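Local coordinates for 16L protein (Yaba-like disease virus, PDB 6TQP) that probably inhibits apoptosis of the infected host cell as a viral Bcl-2-like protein that captures the BH3 helices of pro-apoptotic partners, at residues L90-L100 with K132-F143. Sequence-based numbering, arbitrary orientation.
Sequences LENDNRPSVKL and KISENSEDLINF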
ATOM      1  N   LEU A  90      -4.726   8.012  -4.833  1.00 29.69           N
ATOM      2  CA  LEU A  90      -3.519   8.486  -4.168  1.00 30.62           C
ATOM      3  C   LEU A  90      -3.161   9.895  -4.609  1.00 36.55           C
ATOM      4  O   LEU A  90      -2.731  10.716  -3.790  1.00 39.52           O
ATOM      5  CB  LEU A  90      -2.368   7.529  -4.459  1.00 36.37           C
ATOM      6  CG  LEU A  90      -1.019   7.835  -3.812  1.00 53.79           C
ATOM      7  CD1 LEU A  90      -1.168   8.144  -2.323  1.00 51.03           C
ATOM      8  CD2 LEU A  90      -0.087   6.651  -4.029  1.00 73.03           C
ATOM      9  N   GLU A  91      -3.302  10.191  -5.900  1.00 29.77           N
ATOM     10  CA  GLU A  91      -3.117  11.567  -6.345  1.00 32.29           C
ATOM     11  C   GLU A  91      -4.158  12.491  -5.722  1.00 33.15           C
ATOM     12  O   GLU A  91      -3.858  13.659  -5.433  1.00 38.32           O
ATOM     13  CB  GLU A  91      -3.172  11.639  -7.872  1.00 52.40           C
ATOM     14  CG  GLU A  91      -1.969  11.000  -8.542  1.00105.72           C
ATOM     15  CD  GLU A  91      -2.100  10.932 -10.049  1.00112.77           C
ATOM     16  OE1 GLU A  91      -3.200  11.221 -10.572  1.00 80.48           O
ATOM     17  OE2 GLU A  91      -1.097  10.583 -10.710  1.00 91.86           O
ATOM     18  N   ASN A  92      -5.374  11.991  -5.496  1.00 32.16           N
ATOM     19  CA  ASN A  92      -6.416  12.812  -4.883  1.00 38.27           C
ATOM     20  C   ASN A  92      -6.143  13.110  -3.419  1.00 37.00           C
ATOM     21  O   ASN A  92      -6.597  14.142  -2.909  1.00 45.41           O
ATOM     22  CB  ASN A  92      -7.776  12.130  -4.996  1.00 38.51           C
ATOM     23  CG  ASN A  92      -8.361  12.228  -6.385  1.00 51.54           C
ATOM     24  OD1 ASN A  92      -7.912  13.030  -7.205  1.00 49.92           O
ATOM     25  ND2 ASN A  92      -9.380  11.422  -6.655  1.00 57.06           N
ATOM     26  N   ASP A  93      -5.440  12.216  -2.719  1.00 34.70           N
ATOM     27  CA  ASP A  93      -5.224  12.385  -1.280  1.00 27.34           C
ATOM     28  C   ASP A  93      -3.844  11.807  -0.941  1.00 34.09           C
ATOM     29  O   ASP A  93      -3.726  10.657  -0.518  1.00 29.55           O
ATOM     30  CB  ASP A  93      -6.333  11.715  -0.485  1.00 29.58           C
ATOM     31  CG  ASP A  93      -6.311  12.084   0.971  1.00 35.07           C
ATOM     32  OD1 ASP A  93      -5.402  12.839   1.375  1.00 34.46           O
ATOM     33  OD2 ASP A  93      -7.194  11.610   1.713  1.00 31.36           O
ATOM     34  N   ASN A  94      -2.815  12.641  -1.083  1.00 36.04           N
ATOM     35  CA  ASN A  94      -1.427  12.204  -1.129  1.00 36.15           C
ATOM     36  C   ASN A  94      -0.771  12.035   0.248  1.00 39.76           C
ATOM     37  O   ASN A  94       0.459  12.018   0.330  1.00 48.80           O
ATOM     38  CB  ASN A  94      -0.615  13.206  -1.950  1.00 49.05           C
ATOM     39  CG  ASN A  94       0.716  12.667  -2.358  1.00 66.04           C
ATOM     40  OD1 ASN A  94       0.823  11.520  -2.783  1.00 59.30           O
ATOM     41  ND2 ASN A  94       1.755  13.483  -2.211  1.00 87.15           N
ATOM     42  N   ARG A  95      -1.530  11.893   1.319  1.00 35.23           N
ATOM     43  CA  ARG A  95      -0.917  11.941   2.645  1.00 28.94           C
ATOM     44  C   ARG A  95      -0.177  10.642   2.985  1.00 31.27           C
ATOM     45  O   ARG A  95      -0.452   9.587   2.408  1.00 28.70           O
ATOM     46  CB  ARG A  95      -1.982  12.231   3.690  1.00 29.73           C
ATOM     47  CG  ARG A  95      -2.602  13.634   3.504  1.00 29.15           C
ATOM     48  CD  ARG A  95      -3.759  13.846   4.412  1.00 35.20           C
ATOM     49  NE  ARG A  95      -4.884  12.994   4.053  1.00 30.35           N
ATOM     50  CZ  ARG A  95      -5.863  12.677   4.892  1.00 27.10           C
ATOM     51  NH1 ARG A  95      -5.846  13.142   6.132  1.00 31.06           N
ATOM     52  NH2 ARG A  95      -6.847  11.883   4.502  1.00 32.93           N
ATOM     53  N   PRO A  96       0.796  10.702   3.908  1.00 29.01           N
ATOM     54  CA  PRO A  96       1.474   9.459   4.331  1.00 29.13           C
ATOM     55  C   PRO A  96       0.526   8.411   4.880  1.00 25.11           C
ATOM     56  O   PRO A  96       0.668   7.221   4.565  1.00 28.11           O
ATOM     57  CB  PRO A  96       2.458   9.950   5.399  1.00 27.56           C
ATOM     58  CG  PRO A  96       2.760  11.334   5.023  1.00 33.78           C
ATOM     59  CD  PRO A  96       1.473  11.896   4.450  1.00 31.71           C
ATOM     60  N   SER A  97      -0.442   8.817   5.706  1.00 26.21           N
ATOM     61  CA  SER A  97      -1.392   7.862   6.266  1.00 25.26           C
ATOM     62  C   SER A  97      -2.200   7.176   5.170  1.00 32.56           C
ATOM     63  O   SER A  97      -2.520   5.986   5.275  1.00 27.75           O
ATOM     64  CB  SER A  97      -2.316   8.576   7.256  1.00 30.38           C
ATOM     65  OG  SER A  97      -2.803   9.788   6.685  1.00 41.20           O
ATOM     66  N   VAL A  98      -2.563   7.913   4.119  1.00 29.37           N
ATOM     67  CA  VAL A  98      -3.249   7.289   2.993  1.00 22.90           C
ATOM     68  C   VAL A  98      -2.358   6.237   2.345  1.00 27.87           C
ATOM     69  O   VAL A  98      -2.820   5.156   1.963  1.00 27.88           O
ATOM     70  CB  VAL A  98      -3.693   8.353   1.971  1.00 28.57           C
ATOM     71  CG1 VAL A  98      -4.262   7.696   0.726  1.00 28.69           C
ATOM     72  CG2 VAL A  98      -4.720   9.271   2.596  1.00 26.05           C
ATOM     73  N   LYS A  99      -1.074   6.548   2.183  1.00 25.63           N
ATOM     74  CA  LYS A  99      -0.167   5.591   1.561  1.00 29.46           C
ATOM     75  C   LYS A  99      -0.109   4.304   2.363  1.00 26.02           C
ATOM     76  O   LYS A  99      -0.103   3.209   1.792  1.00 30.34           O
ATOM     77  CB  LYS A  99       1.221   6.205   1.418  1.00 31.32           C
ATOM     78  CG  LYS A  99       1.286   7.281   0.344  1.00 29.72           C
ATOM     79  CD  LYS A  99       2.637   7.972   0.290  1.00 26.88           C
ATOM     80  CE  LYS A  99       2.709   8.984  -0.870  1.00 24.94           C
ATOM     81  NZ  LYS A  99       4.092   9.547  -1.064  1.00 34.07           N
ATOM     82  N   LEU A 100      -0.087   4.411   3.689  1.00 26.43           N
ATOM     83  CA  LEU A 100      -0.085   3.208   4.514  1.00 27.80           C
ATOM     84  C   LEU A 100      -1.357   2.408   4.296  1.00 34.89           C
ATOM     85  O   LEU A 100      -1.309   1.187   4.116  1.00 31.06           O
ATOM     86  CB  LEU A 100       0.075   3.583   5.980  1.00 25.55           C
ATOM     87  CG  LEU A 100       1.450   4.147   6.346  1.00 30.70           C
ATOM     88  CD1 LEU A 100       1.446   4.576   7.772  1.00 30.30           C
ATOM     89  CD2 LEU A 100       2.562   3.105   6.120  1.00 28.63           C
ATOM     90  N   LYS A 132       4.618   4.978  -7.103  1.00 33.44           N
ATOM     91  CA  LYS A 132       3.875   6.183  -6.760  1.00 27.34           C
ATOM     92  C   LYS A 132       3.878   6.435  -5.261  1.00 31.55           C
ATOM     93  O   LYS A 132       3.949   7.588  -4.823  1.00 30.68           O
ATOM     94  CB  LYS A 132       2.441   6.081  -7.263  1.00 35.62           C
ATOM     95  CG  LYS A 132       2.282   6.233  -8.757  1.00 88.15           C
ATOM     96  CD  LYS A 132       2.738   7.587  -9.284  1.00106.95           C
ATOM     97  CE  LYS A 132       1.852   8.703  -8.763  1.00 80.99           C
ATOM     98  NZ  LYS A 132       2.208  10.009  -9.380  1.00 72.28           N
ATOM     99  N   ILE A 133       3.795   5.380  -4.452  1.00 30.61           N
ATOM    100  CA  ILE A 133       3.853   5.587  -3.010  1.00 26.37           C
ATOM    101  C   ILE A 133       5.215   6.133  -2.611  1.00 31.32           C
ATOM    102  O   ILE A 133       5.324   6.940  -1.675  1.00 33.90           O
ATOM    103  CB  ILE A 133       3.519   4.280  -2.265  1.00 30.14           C
ATOM    104  CG1 ILE A 133       2.046   3.929  -2.482  1.00 36.65           C
ATOM    105  CG2 ILE A 133       3.837   4.412  -0.793  1.00 30.87           C
ATOM    106  CD1 ILE A 133       1.654   2.557  -1.925  1.00 33.39           C
ATOM    107  N   SER A 134       6.266   5.738  -3.333  1.00 30.42           N
ATOM    108  CA  SER A 134       7.634   6.116  -2.987  1.00 29.56           C
ATOM    109  C   SER A 134       7.965   7.555  -3.343  1.00 34.41           C
ATOM    110  O   SER A 134       8.989   8.070  -2.885  1.00 31.17           O
ATOM    111  CB  SER A 134       8.628   5.178  -3.676  1.00 32.71           C
ATOM    112  OG  SER A 134       8.660   5.399  -5.069  1.00 37.08           O
ATOM    113  N   GLU A 135       7.139   8.226  -4.134  1.00 28.92           N
ATOM    114  CA  GLU A 135       7.392   9.632  -4.403  1.00 27.08           C
ATOM    115  C   GLU A 135       7.231  10.408  -3.096  1.00 28.00           C
ATOM    116  O   GLU A 135       6.398  10.064  -2.252  1.00 33.65           O
ATOM    117  CB  GLU A 135       6.437  10.121  -5.497  1.00 35.01           C
ATOM    118  CG  GLU A 135       6.609   9.372  -6.840  1.00 32.18           C
ATOM    119  CD  GLU A 135       5.598   9.795  -7.913  1.00 38.72           C
ATOM    120  OE1 GLU A 135       4.733  10.644  -7.607  1.00 38.70           O
ATOM    121  OE2 GLU A 135       5.682   9.274  -9.053  1.00 40.41           O
ATOM    122  N   ASN A 136       8.068  11.427  -2.901  1.00 36.20           N
ATOM    123  CA  ASN A 136       8.051  12.206  -1.658  1.00 35.85           C
ATOM    124  C   ASN A 136       8.190  11.304  -0.432  1.00 38.05           C
ATOM    125  O   ASN A 136       7.530  11.504   0.588  1.00 39.81           O
ATOM    126  CB  ASN A 136       6.774  13.029  -1.561  1.00 41.54           C
ATOM    127  CG  ASN A 136       6.447  13.743  -2.855  1.00 48.03           C
ATOM    128  OD1 ASN A 136       5.420  13.481  -3.481  1.00 48.88           O
ATOM    129  ND2 ASN A 136       7.333  14.635  -3.271  1.00 42.47           N
ATOM    130  N   SER A 137       9.062  10.296  -0.528  1.00 34.35           N
ATOM    131  CA  SER A 137       9.185   9.325   0.558  1.00 34.48           C
ATOM    132  C   SER A 137       9.594   9.986   1.875  1.00 28.77           C
ATOM    133  O   SER A 137       9.287   9.462   2.955  1.00 33.94           O
ATOM    134  CB  SER A 137      10.188   8.237   0.167  1.00 48.50           C
ATOM    135  OG  SER A 137      11.429   8.806  -0.221  1.00 70.83           O
ATOM    136  N   GLU A 138      10.298  11.119   1.809  1.00 32.39           N
ATOM    137  CA  GLU A 138      10.727  11.812   3.022  1.00 42.84           C
ATOM    138  C   GLU A 138       9.554  12.053   3.967  1.00 38.66           C
ATOM    139  O   GLU A 138       9.661  11.834   5.181  1.00 40.88           O
ATOM    140  CB  GLU A 138      11.399  13.138   2.650  1.00 50.48           C
ATOM    141  CG  GLU A 138      12.876  13.023   2.299  1.00 68.49           C
ATOM    142  CD  GLU A 138      13.555  14.382   2.140  1.00 99.20           C
ATOM    143  OE1 GLU A 138      12.845  15.392   1.923  1.00 83.75           O
ATOM    144  OE2 GLU A 138      14.801  14.440   2.238  1.00 94.09           O
ATOM    145  N   ASP A 139       8.424  12.510   3.423  1.00 38.73           N
ATOM    146  CA  ASP A 139       7.246  12.743   4.253  1.00 39.06           C
ATOM    147  C   ASP A 139       6.717  11.442   4.838  1.00 34.98           C
ATOM    148  O   ASP A 139       6.291  11.404   5.996  1.00 33.69           O
ATOM    149  CB  ASP A 139       6.158  13.438   3.440  1.00 39.36           C
ATOM    150  CG  ASP A 139       6.598  14.790   2.927  1.00 42.44           C
ATOM    151  OD1 ASP A 139       7.427  15.433   3.605  1.00 40.97           O
ATOM    152  OD2 ASP A 139       6.124  15.201   1.845  1.00 45.03           O
ATOM    153  N   LEU A 140       6.731  10.363   4.056  1.00 34.55           N
ATOM    154  CA  LEU A 140       6.261   9.088   4.584  1.00 28.48           C
ATOM    155  C   LEU A 140       7.206   8.571   5.664  1.00 28.46           C
ATOM    156  O   LEU A 140       6.763   8.077   6.706  1.00 33.03           O
ATOM    157  CB  LEU A 140       6.118   8.071   3.452  1.00 33.76           C
ATOM    158  CG  LEU A 140       5.792   6.626   3.836  1.00 33.03           C
ATOM    159  CD1 LEU A 140       4.501   6.550   4.636  1.00 37.00           C
ATOM    160  CD2 LEU A 140       5.679   5.810   2.572  1.00 34.67           C
ATOM    161  N   ILE A 141       8.512   8.685   5.435  1.00 33.67           N
ATOM    162  CA  ILE A 141       9.475   8.212   6.421  1.00 37.05           C
ATOM    163  C   ILE A 141       9.318   8.990   7.724  1.00 37.79           C
ATOM    164  O   ILE A 141       9.285   8.406   8.814  1.00 44.86           O
ATOM    165  CB  ILE A 141      10.899   8.308   5.842  1.00 34.13           C
ATOM    166  CG1 ILE A 141      11.067   7.281   4.705  1.00 28.91           C
ATOM    167  CG2 ILE A 141      11.961   8.086   6.942  1.00 40.19           C
ATOM    168  CD1 ILE A 141      12.377   7.383   3.943  1.00 30.71           C
ATOM    169  N   ASN A 142       9.183  10.314   7.636  1.00 40.51           N
ATOM    170  CA  ASN A 142       8.990  11.116   8.843  1.00 46.48           C
ATOM    171  C   ASN A 142       7.733  10.712   9.595  1.00 34.60           C
ATOM    172  O   ASN A 142       7.702  10.760  10.829  1.00 40.51           O
ATOM    173  CB  ASN A 142       8.924  12.603   8.489  1.00 57.58           C
ATOM    174  CG  ASN A 142      10.265  13.156   8.074  1.00 69.56           C
ATOM    175  OD1 ASN A 142      11.304  12.540   8.319  1.00 49.37           O
ATOM    176  ND2 ASN A 142      10.254  14.327   7.450  1.00 76.81           N
ATOM    177  N   PHE A 143       6.686  10.312   8.880  1.00 33.82           N
ATOM    178  CA  PHE A 143       5.444   9.955   9.554  1.00 33.51           C
ATOM    179  C   PHE A 143       5.597   8.656  10.332  1.00 35.45           C
ATOM    180  O   PHE A 143       5.097   8.541  11.452  1.00 39.97           O
ATOM    181  CB  PHE A 143       4.310   9.845   8.538  1.00 33.09           C
ATOM    182  CG  PHE A 143       2.996   9.467   9.137  1.00 33.79           C
ATOM    183  CD1 PHE A 143       2.245  10.396   9.830  1.00 39.29           C
ATOM    184  CD2 PHE A 143       2.509   8.186   9.009  1.00 37.41           C
ATOM    185  CE1 PHE A 143       1.032  10.051  10.375  1.00 36.63           C
ATOM    186  CE2 PHE A 143       1.299   7.834   9.555  1.00 42.53           C
ATOM    187  CZ  PHE A 143       0.560   8.761  10.239  1.00 47.18           C
TER
HETATM  188  O   HOH W   1       3.538  11.597  -2.953  1.00 44.14           O
HETATM  189  O   HOH W   2       5.009  10.629   1.023  1.00 32.24           O
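Pro96 and Leu140 bring the backbones closest, their CA atoms 4.8 Å apart, where the axes of segments 96-100 and 137-143 approach to 9.6 Å at 82°, nearly perpendicular. From helix 96-113, Lys99 reaches across to the backbone of residues 133-135. Its side chain starts with CG beside the backbone N (chi1 -72°) and then runs fully extended, passing Ile133 CG2 on the way to the type II beta turn Ser134-Ser137. There NZ donates to Ile133 O at 2.9 Å, standing above the carbonyl plane rather than on a lone pair, and lies 2.6 Å from Glu135 O. A water accepts from Lys99 NZ at 2.8 Å and from Asn94 ND2, and probably donates to Asn136 OD1, linking two amides whose planes are almost perpendicular. A second water donates to Asn136 O, but its separation from NZ is doubtfully short. Apolar contacts surround this polar centre. Leu90 CD2 meets Ile133 CG1 at 3.8 Å, the two side chains crossing at about a right angle, and Ile133 also touches Ile20 of helix 12-27. Farther along the interface Pro96 CB packs 3.6 Å from Phe143 CB and against Leu140 CD1, and Leu100 CD1 touches CE2 of the Phe143 ring in plane at its edge, while Ser97 N lies over one face. The Phe143 ring also stacks on an aromatic side chain of the bound peptide, and Arg95, whose NE and NH2 grip the two oxygens of Asp93 side-on, forms a salt bridge with an acidic peptide residue. Farther out, Lys132 NZ pairs with Glu135 OE1 and, at a long 3.6 Å, with Glu91 OE2. The ammonium of the buried Lys99 thus sits among carbonyl oxygens and water, which probably stabilise its charge and tie the 133-135 backbone to helix 96-113, beside the peptide-binding surface of this Bcl-2-like fold.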